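Local coordinates for protein interacting with Hsp90 1 (Saccharomyces cerevisiae, PDB 4CGU), which takes part in pre-rRNA processing and is required for the interaction between NOP58 and snoRNA, represented here by its C-terminal CS domain, at residues K86-K89 against L95-L98; A118-Y123 against I130-D135; F146-R149 against L154-Y157. One frame throughout, in Å; residues are numbered along the deposited sequence.

Overall arrangement
The three contacts are three beta hairpins of the C-terminal CS domain, met in series along the chain. Contacts 1 and 3 belong to one four-stranded antiparallel sheet, where strands 95-101 and 153-157 lie side by side and strands 81-87 and 144-148 form the outer edges within this chain; their centres are about 13 Å apart. Contact 2 pairs two strands of the second, three-stranded sheet, with its centre about 14 Å from that of contact 1 and about 18 Å from that of contact 3. A salt bridge from Arg-87 to Asp-135, in the loop after strand 129-131, and apolar packing join contacts 1 and 2, while contact 3 carries the larger sheet onward into another protein.

Contact 1 of 3, residues K86-K89 against L95-L98; sequences KRFK and LRIL
Lys-86 and Arg-96 form a hydrogen-bonded antiparallel pair in the beta hairpin of strands 81-87 and 95-101, close to the turn and at one edge of the larger sheet. The bond from Arg-96 N to Lys-86 O is 2.8 Å long and nearly straight (175° at the hydrogen). Its return, Lys-86 N to Arg-96 O at 2.9 Å, is more bent. Lys-86 O also receives a CA-H...O contact from Leu-95 CA at 3.5 Å.

Arg-87 and Leu-95 follow as the non-hydrogen-bonded pair, with their side chains on the other face of the sheet from Lys-86 and Arg-96. There Arg-87 CD rests 3.8 Å from Leu-95 CD1. The guanidinium of Arg-87 goes on to a salt bridge with Asp-135, while Leu-95 packs on Pro-133 and Ile-136.

On the Lys-86 and Arg-96 face, Phe-88 swings back over the hairpin and brings CE1 within 3.5 Å of Arg-96 CB, which meets the edge of the ring. Phe-88 CZ stands 4.1 Å above one face of the Arg-96 guanidinium, toward the rim; with the two planes 77° apart, this is no stack. The Arg-96 chain is extended at first and bends at chi3 (73°), setting NH2 3.5 Å from Lys-86 CD where the two chains cross at a slant. Two positive groups therefore lie close, yet Lys-86 NZ and both terminal nitrogens of Arg-96 hydrogen-bond to the backbone of another protein's chain, which probably makes their proximity tolerable.

This is an antiparallel edge hairpin of the beta-sandwich typical of CS domains, with Leu-95 packed inward on one face and Lys-86 and Arg-96 on the other meeting a bound partner.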
loop_
_atom_site.group_PDB
_atom_site.type_symbol
_atom_site.label_atom_id
_atom_site.label_comp_id
_atom_site.label_asym_id
_atom_site.label_seq_id
_atom_site.Cartn_x
_atom_site.Cartn_y
_atom_site.Cartn_z
ATOM N N LYS B 86 17.883 4.338 -11.838
ATOM C CA LYS B 86 19.089 4.562 -11.054
ATOM C C LYS B 86 18.925 3.945 -9.673
ATOM O O LYS B 86 17.880 4.102 -9.044
ATOM C CB LYS B 86 19.370 6.058 -10.929
ATOM C CG LYS B 86 20.624 6.390 -10.133
ATOM C CD LYS B 86 20.851 7.890 -10.073
ATOM C CE LYS B 86 22.015 8.252 -9.156
ATOM N NZ LYS B 86 22.086 9.727 -8.893
ATOM N N ARG B 87 19.957 3.245 -9.209
ATOM C CA ARG B 87 19.921 2.579 -7.912
ATOM C C ARG B 87 20.589 3.419 -6.834
ATOM O O ARG B 87 21.456 4.239 -7.121
ATOM C CB ARG B 87 20.584 1.198 -7.989
ATOM C CG ARG B 87 19.785 0.173 -8.776
ATOM C CD ARG B 87 18.533 -0.256 -8.032
ATOM N NE ARG B 87 18.837 -1.183 -6.945
ATOM C CZ ARG B 87 18.886 -2.507 -7.074
ATOM N NH1 ARG B 87 18.646 -3.075 -8.250
ATOM N NH2 ARG B 87 19.176 -3.261 -6.021
ATOM N N PHE B 88 20.176 3.208 -5.591
ATOM C CA PHE B 88 20.675 3.993 -4.470
ATOM C C PHE B 88 21.032 3.084 -3.301
ATOM O O PHE B 88 20.405 2.045 -3.097
ATOM C CB PHE B 88 19.623 5.010 -4.015
ATOM C CG PHE B 88 19.376 6.121 -5.000
ATOM C CD1 PHE B 88 18.469 5.961 -6.037
ATOM C CD2 PHE B 88 20.038 7.332 -4.877
ATOM C CE1 PHE B 88 18.239 6.981 -6.936
ATOM C CE2 PHE B 88 19.808 8.356 -5.773
ATOM C CZ PHE B 88 18.910 8.180 -6.807
ATOM N N LYS B 89 22.038 3.488 -2.534
ATOM C CA LYS B 89 22.425 2.780 -1.319
ATOM C C LYS B 89 22.239 3.704 -0.120
ATOM O O LYS B 89 22.435 4.913 -0.230
ATOM C CB LYS B 89 23.887 2.335 -1.401
ATOM C CG LYS B 89 24.197 1.405 -2.562
ATOM C CD LYS B 89 25.686 1.110 -2.651
ATOM C CE LYS B 89 25.976 0.122 -3.765
ATOM N NZ LYS B 89 27.426 -0.192 -3.858
ATOM N N LEU B 95 15.521 2.590 -5.516
ATOM C CA LEU B 95 15.423 2.747 -6.957
ATOM C C LEU B 95 14.683 4.022 -7.323
ATOM O O LEU B 95 13.645 4.341 -6.732
ATOM C CB LEU B 95 14.689 1.542 -7.554
ATOM C CG LEU B 95 14.380 1.592 -9.048
ATOM C CD1 LEU B 95 15.656 1.450 -9.883
ATOM C CD2 LEU B 95 13.356 0.530 -9.416
ATOM N N ARG B 96 15.222 4.748 -8.299
ATOM C CA ARG B 96 14.496 5.842 -8.927
ATOM C C ARG B 96 14.289 5.571 -10.415
ATOM O O ARG B 96 15.224 5.209 -11.124
ATOM C CB ARG B 96 15.226 7.171 -8.757
ATOM C CG ARG B 96 14.512 8.328 -9.443
ATOM C CD ARG B 96 15.376 9.569 -9.510
ATOM N NE ARG B 96 16.453 9.441 -10.489
ATOM C CZ ARG B 96 17.541 10.204 -10.493
ATOM N NH1 ARG B 96 17.696 11.139 -9.563
ATOM N NH2 ARG B 96 18.479 10.030 -11.418
ATOM N N ILE B 97 13.055 5.750 -10.878
ATOM C CA ILE B 97 12.715 5.614 -12.287
ATOM C C ILE B 97 12.284 6.970 -12.823
ATOM O O ILE B 97 11.430 7.623 -12.232
ATOM C CB ILE B 97 11.549 4.633 -12.473
ATOM C CG1 ILE B 97 11.832 3.334 -11.715
ATOM C CG2 ILE B 97 11.289 4.373 -13.956
ATOM C CD1 ILE B 97 10.632 2.436 -11.594
ATOM N N LEU B 98 12.888 7.393 -13.929
ATOM C CA LEU B 98 12.476 8.595 -14.642
ATOM C C LEU B 98 11.786 8.215 -15.937
ATOM O O LEU B 98 12.358 7.515 -16.774
ATOM C CB LEU B 98 13.683 9.474 -14.981
ATOM C CG LEU B 98 14.571 9.949 -13.836
ATOM C CD1 LEU B 98 15.555 11.008 -14.319
ATOM C CD2 LEU B 98 13.719 10.489 -12.715
#

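Contact 2 of 3, residues A118-Y123 against I130-D135; sequences AENILY and IPLPRD
The amide of Asn-120 crosses the side chain of Leu-132 at about a right angle, with ND2 3.6 Å from Leu-132 CB. The other flat group, the Tyr-123 ring, has Ile-121 CG2 over one face, offset toward the rim, and Glu-119 OE1 in plane at its edge, where Tyr-123 OH donates a 2.5 Å hydrogen bond to it. The contact belongs to the beta hairpin of strands 121-123 and 129-131; on the other side of strand 121-123, toward strand 114-116, Asn-120 and Ile-121 both face Asn-116 in a G1 beta bulge, Asn-120 taking the left-handed conformation.

With CG anti to the backbone N (chi1 -168°), the Asn-120 amide reaches across to Leu-132, and OD1 takes a hydrogen bond from outside the hairpin, with Tyr-115 OH. With an alanine here, that hydroxyl would probably lose its partner and Leu-132 the amide that packs against its CB and CD1.

Leu-122 and Ile-130 are the hydrogen-bonded pair: Ile-130 N to Leu-122 O is 2.8 Å and nearly straight, and Leu-122 N to Ile-130 O is 2.9 Å. Beside them Ile-121 CG1 lies 4.2 Å from Pro-131 CB. Leu-132 N continues the pairing to Asn-120 O at 3.0 Å, and a water donates to Leu-132 O at 3.1 Å and, weakly, to the same Asn-120 O.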
loop_
_atom_site.group_PDB
_atom_site.type_symbol
_atom_site.label_atom_id
_atom_site.label_comp_id
_atom_site.label_asym_id
_atom_site.label_seq_id
_atom_site.Cartn_x
_atom_site.Cartn_y
_atom_site.Cartn_z
ATOM N N ALA B 118 2.248 -10.090 -7.893
ATOM C CA ALA B 118 2.859 -11.353 -8.304
ATOM C C ALA B 118 3.878 -11.167 -9.421
ATOM O O ALA B 118 4.898 -11.846 -9.455
ATOM C CB ALA B 118 1.784 -12.359 -8.724
ATOM N N GLU B 119 3.601 -10.239 -10.330
ATOM C CA GLU B 119 4.507 -9.972 -11.437
ATOM C C GLU B 119 5.654 -9.077 -10.998
ATOM O O GLU B 119 6.725 -9.093 -11.604
ATOM C CB GLU B 119 3.763 -9.293 -12.581
ATOM C CG GLU B 119 2.721 -10.149 -13.270
ATOM C CD GLU B 119 1.891 -9.337 -14.237
ATOM O OE1 GLU B 119 2.103 -8.107 -14.298
ATOM O OE2 GLU B 119 1.029 -9.912 -14.932
ATOM N N ASN B 120 5.422 -8.308 -9.938
ATOM C CA ASN B 120 6.342 -7.251 -9.531
ATOM C C ASN B 120 6.579 -6.278 -10.695
ATOM O O ASN B 120 7.712 -5.905 -11.003
ATOM C CB ASN B 120 7.653 -7.833 -8.990
ATOM C CG ASN B 120 8.517 -6.791 -8.301
ATOM O OD1 ASN B 120 8.012 -5.878 -7.649
ATOM N ND2 ASN B 120 9.826 -6.918 -8.451
ATOM N N ILE B 121 5.487 -5.881 -11.341
ATOM C CA ILE B 121 5.539 -4.934 -12.447
ATOM C C ILE B 121 4.705 -3.701 -12.134
ATOM O O ILE B 121 3.551 -3.809 -11.713
ATOM C CB ILE B 121 4.981 -5.548 -13.753
ATOM C CG1 ILE B 121 5.879 -6.674 -14.267
ATOM C CG2 ILE B 121 4.816 -4.476 -14.825
ATOM C CD1 ILE B 121 5.359 -7.311 -15.547
ATOM N N LEU B 122 5.294 -2.530 -12.342
ATOM C CA LEU B 122 4.573 -1.280 -12.206
ATOM C C LEU B 122 4.100 -0.813 -13.574
ATOM O O LEU B 122 4.889 -0.365 -14.391
ATOM C CB LEU B 122 5.465 -0.211 -11.573
ATOM C CG LEU B 122 4.800 1.159 -11.409
ATOM C CD1 LEU B 122 3.574 1.066 -10.506
ATOM C CD2 LEU B 122 5.787 2.167 -10.857
ATOM N N TYR B 123 2.805 -0.935 -13.825
ATOM C CA TYR B 123 2.220 -0.470 -15.069
ATOM C C TYR B 123 1.987 1.018 -14.957
ATOM O O TYR B 123 1.542 1.499 -13.918
ATOM C CB TYR B 123 0.915 -1.215 -15.349
ATOM C CG TYR B 123 1.152 -2.680 -15.634
ATOM C CD1 TYR B 123 1.437 -3.121 -16.924
ATOM C CD2 TYR B 123 1.122 -3.619 -14.609
ATOM C CE1 TYR B 123 1.672 -4.462 -17.188
ATOM C CE2 TYR B 123 1.349 -4.961 -14.863
ATOM C CZ TYR B 123 1.626 -5.376 -16.152
ATOM O OH TYR B 123 1.860 -6.710 -16.398
ATOM N N ILE B 130 6.969 -0.916 -16.232
ATOM C CA ILE B 130 8.310 -1.036 -15.686
ATOM C C ILE B 130 8.361 -2.229 -14.751
ATOM O O ILE B 130 7.884 -2.154 -13.613
ATOM C CB ILE B 130 8.693 0.199 -14.852
ATOM C CG1 ILE B 130 8.146 1.478 -15.485
ATOM C CG2 ILE B 130 10.211 0.268 -14.656
ATOM C CD1 ILE B 130 8.874 1.896 -16.729
ATOM N N PRO B 131 8.916 -3.348 -15.227
ATOM C CA PRO B 131 9.188 -4.436 -14.289
ATOM C C PRO B 131 10.198 -3.928 -13.275
ATOM O O PRO B 131 11.084 -3.165 -13.648
ATOM C CB PRO B 131 9.822 -5.511 -15.175
ATOM C CG PRO B 131 9.329 -5.211 -16.549
ATOM C CD PRO B 131 9.227 -3.714 -16.617
ATOM N N LEU B 132 10.056 -4.312 -12.014
ATOM C CA LEU B 132 10.959 -3.822 -10.984
ATOM C C LEU B 132 12.043 -4.855 -10.720
ATOM O O LEU B 132 11.785 -6.053 -10.815
ATOM C CB LEU B 132 10.186 -3.509 -9.702
ATOM C CG LEU B 132 9.036 -2.506 -9.849
ATOM C CD1 LEU B 132 8.434 -2.202 -8.490
ATOM C CD2 LEU B 132 9.503 -1.225 -10.527
ATOM N N PRO B 133 13.264 -4.395 -10.397
ATOM C CA PRO B 133 14.382 -5.298 -10.108
ATOM C C PRO B 133 13.978 -6.294 -9.028
ATOM O O PRO B 133 13.284 -5.917 -8.085
ATOM C CB PRO B 133 15.464 -4.356 -9.576
ATOM C CG PRO B 133 15.115 -3.023 -10.132
ATOM C CD PRO B 133 13.622 -2.984 -10.175
ATOM N N ARG B 134 14.399 -7.544 -9.173
ATOM C CA ARG B 134 13.931 -8.612 -8.300
ATOM C C ARG B 134 14.613 -8.604 -6.937
ATOM O O ARG B 134 14.148 -9.258 -6.004
ATOM C CB ARG B 134 14.120 -9.972 -8.975
ATOM C CG ARG B 134 15.556 -10.263 -9.365
ATOM C CD ARG B 134 15.657 -11.552 -10.147
ATOM N NE ARG B 134 14.678 -11.595 -11.227
ATOM C CZ ARG B 134 14.715 -12.464 -12.231
ATOM N NH1 ARG B 134 15.691 -13.359 -12.297
ATOM N NH2 ARG B 134 13.780 -12.435 -13.170
ATOM N N ASP B 135 15.707 -7.860 -6.818
ATOM C CA ASP B 135 16.476 -7.833 -5.576
ATOM C C ASP B 135 16.039 -6.719 -4.627
ATOM O O ASP B 135 16.764 -6.372 -3.698
ATOM C CB ASP B 135 17.971 -7.684 -5.873
ATOM C CG ASP B 135 18.326 -6.310 -6.420
ATOM O OD1 ASP B 135 17.613 -5.820 -7.319
ATOM O OD2 ASP B 135 19.316 -5.719 -5.943
HETATM O O HOH W 1 10.073 -7.992 -12.467
#

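Contact 3 of 3, residues F146-R149 against L154-Y157; sequences FHIR and LYIY
Phe-146 O is gripped by two neighbouring residues of the facing strand. Tyr-155 N donates to it at 2.8 Å, almost straight (173° at the hydrogen), and Leu-154 CA adds a CA-H...O contact at 3.4 Å. The return bond, Phe-146 N to Tyr-155 O at 2.9 Å, completes an antiparallel hydrogen-bonded pair.

Three rings gather on the Phe-146 and Tyr-155 face. Tyr-157 CD1 comes to the edge of the Phe-146 ring, 4.0 Å from its CE2, the two side chains crossing at about a right angle. Ile-148 reaches along the same face and sets CD1 3.7 Å from CE1 of Tyr-155. On the reverse face His-147 and Leu-154 form the non-hydrogen-bonded pair, touching through His-147 CB and Leu-154 CD2 at 3.6 Å. Arg-149 N sits over the centre of one face of the His-147 imidazole.

Polar ends look outward to the chain of another protein: His-147 ND1 hydrogen-bonds to an acidic side chain of that chain, and Tyr-157 OH to the backbone of that chain. Strand 153-157 is flanked by 95-101 and 144-148, and Leu-154 and Ile-156 pack on Ile-124. Strand 144-148, outermost in this chain, pairs through Phe-146 and His-147 with a parallel strand of the other protein, so the sheet runs on across the interface.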
loop_
_atom_site.group_PDB
_atom_site.type_symbol
_atom_site.label_atom_id
_atom_site.label_comp_id
_atom_site.label_asym_id
_atom_site.label_seq_id
_atom_site.Cartn_x
_atom_site.Cartn_y
_atom_site.Cartn_z
ATOM N N PHE B 146 5.824 11.120 -8.475
ATOM C CA PHE B 146 5.629 12.551 -8.669
ATOM C C PHE B 146 5.593 12.881 -10.153
ATOM O O PHE B 146 6.365 12.343 -10.940
ATOM C CB PHE B 146 6.760 13.348 -8.023
ATOM C CG PHE B 146 6.945 13.068 -6.562
ATOM C CD1 PHE B 146 6.165 13.713 -5.617
ATOM C CD2 PHE B 146 7.903 12.165 -6.133
ATOM C CE1 PHE B 146 6.336 13.460 -4.270
ATOM C CE2 PHE B 146 8.080 11.911 -4.791
ATOM C CZ PHE B 146 7.297 12.560 -3.856
ATOM N N HIS B 147 4.701 13.779 -10.541
ATOM C CA HIS B 147 4.635 14.192 -11.933
ATOM C C HIS B 147 4.897 15.684 -12.046
ATOM O O HIS B 147 4.206 16.492 -11.426
ATOM C CB HIS B 147 3.278 13.827 -12.535
ATOM C CG HIS B 147 3.111 14.248 -13.960
ATOM N ND1 HIS B 147 2.011 14.950 -14.403
ATOM C CD2 HIS B 147 3.901 14.065 -15.045
ATOM C CE1 HIS B 147 2.129 15.179 -15.698
ATOM N NE2 HIS B 147 3.267 14.654 -16.112
ATOM N N ILE B 148 5.924 16.041 -12.811
ATOM C CA ILE B 148 6.176 17.437 -13.142
ATOM C C ILE B 148 5.764 17.694 -14.591
ATOM O O ILE B 148 6.425 17.258 -15.547
ATOM C CB ILE B 148 7.632 17.851 -12.876
ATOM C CG1 ILE B 148 8.038 17.430 -11.457
ATOM C CG2 ILE B 148 7.800 19.356 -13.061
ATOM C CD1 ILE B 148 9.379 17.975 -11.008
ATOM N N ARG B 149 4.642 18.393 -14.724
ATOM C CA ARG B 149 3.968 18.585 -16.000
ATOM C C ARG B 149 4.831 19.363 -16.984
ATOM O O ARG B 149 4.980 18.964 -18.136
ATOM C CB ARG B 149 2.650 19.321 -15.771
ATOM C CG ARG B 149 1.578 19.026 -16.792
ATOM C CD ARG B 149 0.635 20.207 -16.896
ATOM N NE ARG B 149 1.366 21.421 -17.244
ATOM C CZ ARG B 149 0.920 22.655 -17.030
ATOM N NH1 ARG B 149 -0.263 22.846 -16.460
ATOM N NH2 ARG B 149 1.662 23.696 -17.382
ATOM N N LEU B 154 7.742 11.873 -15.120
ATOM C CA LEU B 154 7.375 11.104 -13.938
ATOM C C LEU B 154 8.640 10.694 -13.200
ATOM O O LEU B 154 9.576 10.174 -13.811
ATOM C CB LEU B 154 6.613 9.837 -14.327
ATOM C CG LEU B 154 5.116 9.865 -14.614
ATOM C CD1 LEU B 154 4.620 8.441 -14.860
ATOM C CD2 LEU B 154 4.334 10.527 -13.489
ATOM N N TYR B 155 8.660 10.949 -11.892
ATOM C CA TYR B 155 9.720 10.517 -10.990
ATOM C C TYR B 155 9.136 9.478 -10.046
ATOM O O TYR B 155 8.213 9.774 -9.299
ATOM C CB TYR B 155 10.215 11.692 -10.137
ATOM C CG TYR B 155 10.884 12.806 -10.906
ATOM C CD1 TYR B 155 10.137 13.764 -11.580
ATOM C CD2 TYR B 155 12.267 12.910 -10.946
ATOM C CE1 TYR B 155 10.753 14.790 -12.283
ATOM C CE2 TYR B 155 12.893 13.928 -11.646
ATOM C CZ TYR B 155 12.133 14.864 -12.311
ATOM O OH TYR B 155 12.757 15.877 -13.002
ATOM N N ILE B 156 9.682 8.268 -10.064
ATOM C CA ILE B 156 9.173 7.188 -9.228
ATOM C C ILE B 156 10.238 6.684 -8.254
ATOM O O ILE B 156 11.318 6.276 -8.665
ATOM C CB ILE B 156 8.682 6.021 -10.097
ATOM C CG1 ILE B 156 7.614 6.518 -11.078
ATOM C CG2 ILE B 156 8.167 4.886 -9.227
ATOM C CD1 ILE B 156 7.296 5.542 -12.183
ATOM N N TYR B 157 9.929 6.721 -6.963
ATOM C CA TYR B 157 10.879 6.297 -5.939
ATOM C C TYR B 157 10.373 5.073 -5.203
ATOM O O TYR B 157 9.267 5.079 -4.660
ATOM C CB TYR B 157 11.149 7.429 -4.948
ATOM C CG TYR B 157 11.812 8.628 -5.585
ATOM C CD1 TYR B 157 11.059 9.608 -6.225
ATOM C CD2 TYR B 157 13.197 8.775 -5.561
ATOM C CE1 TYR B 157 11.666 10.709 -6.813
ATOM C CE2 TYR B 157 13.810 9.866 -6.151
ATOM C CZ TYR B 157 13.042 10.827 -6.773
ATOM O OH TYR B 157 13.655 11.910 -7.352
#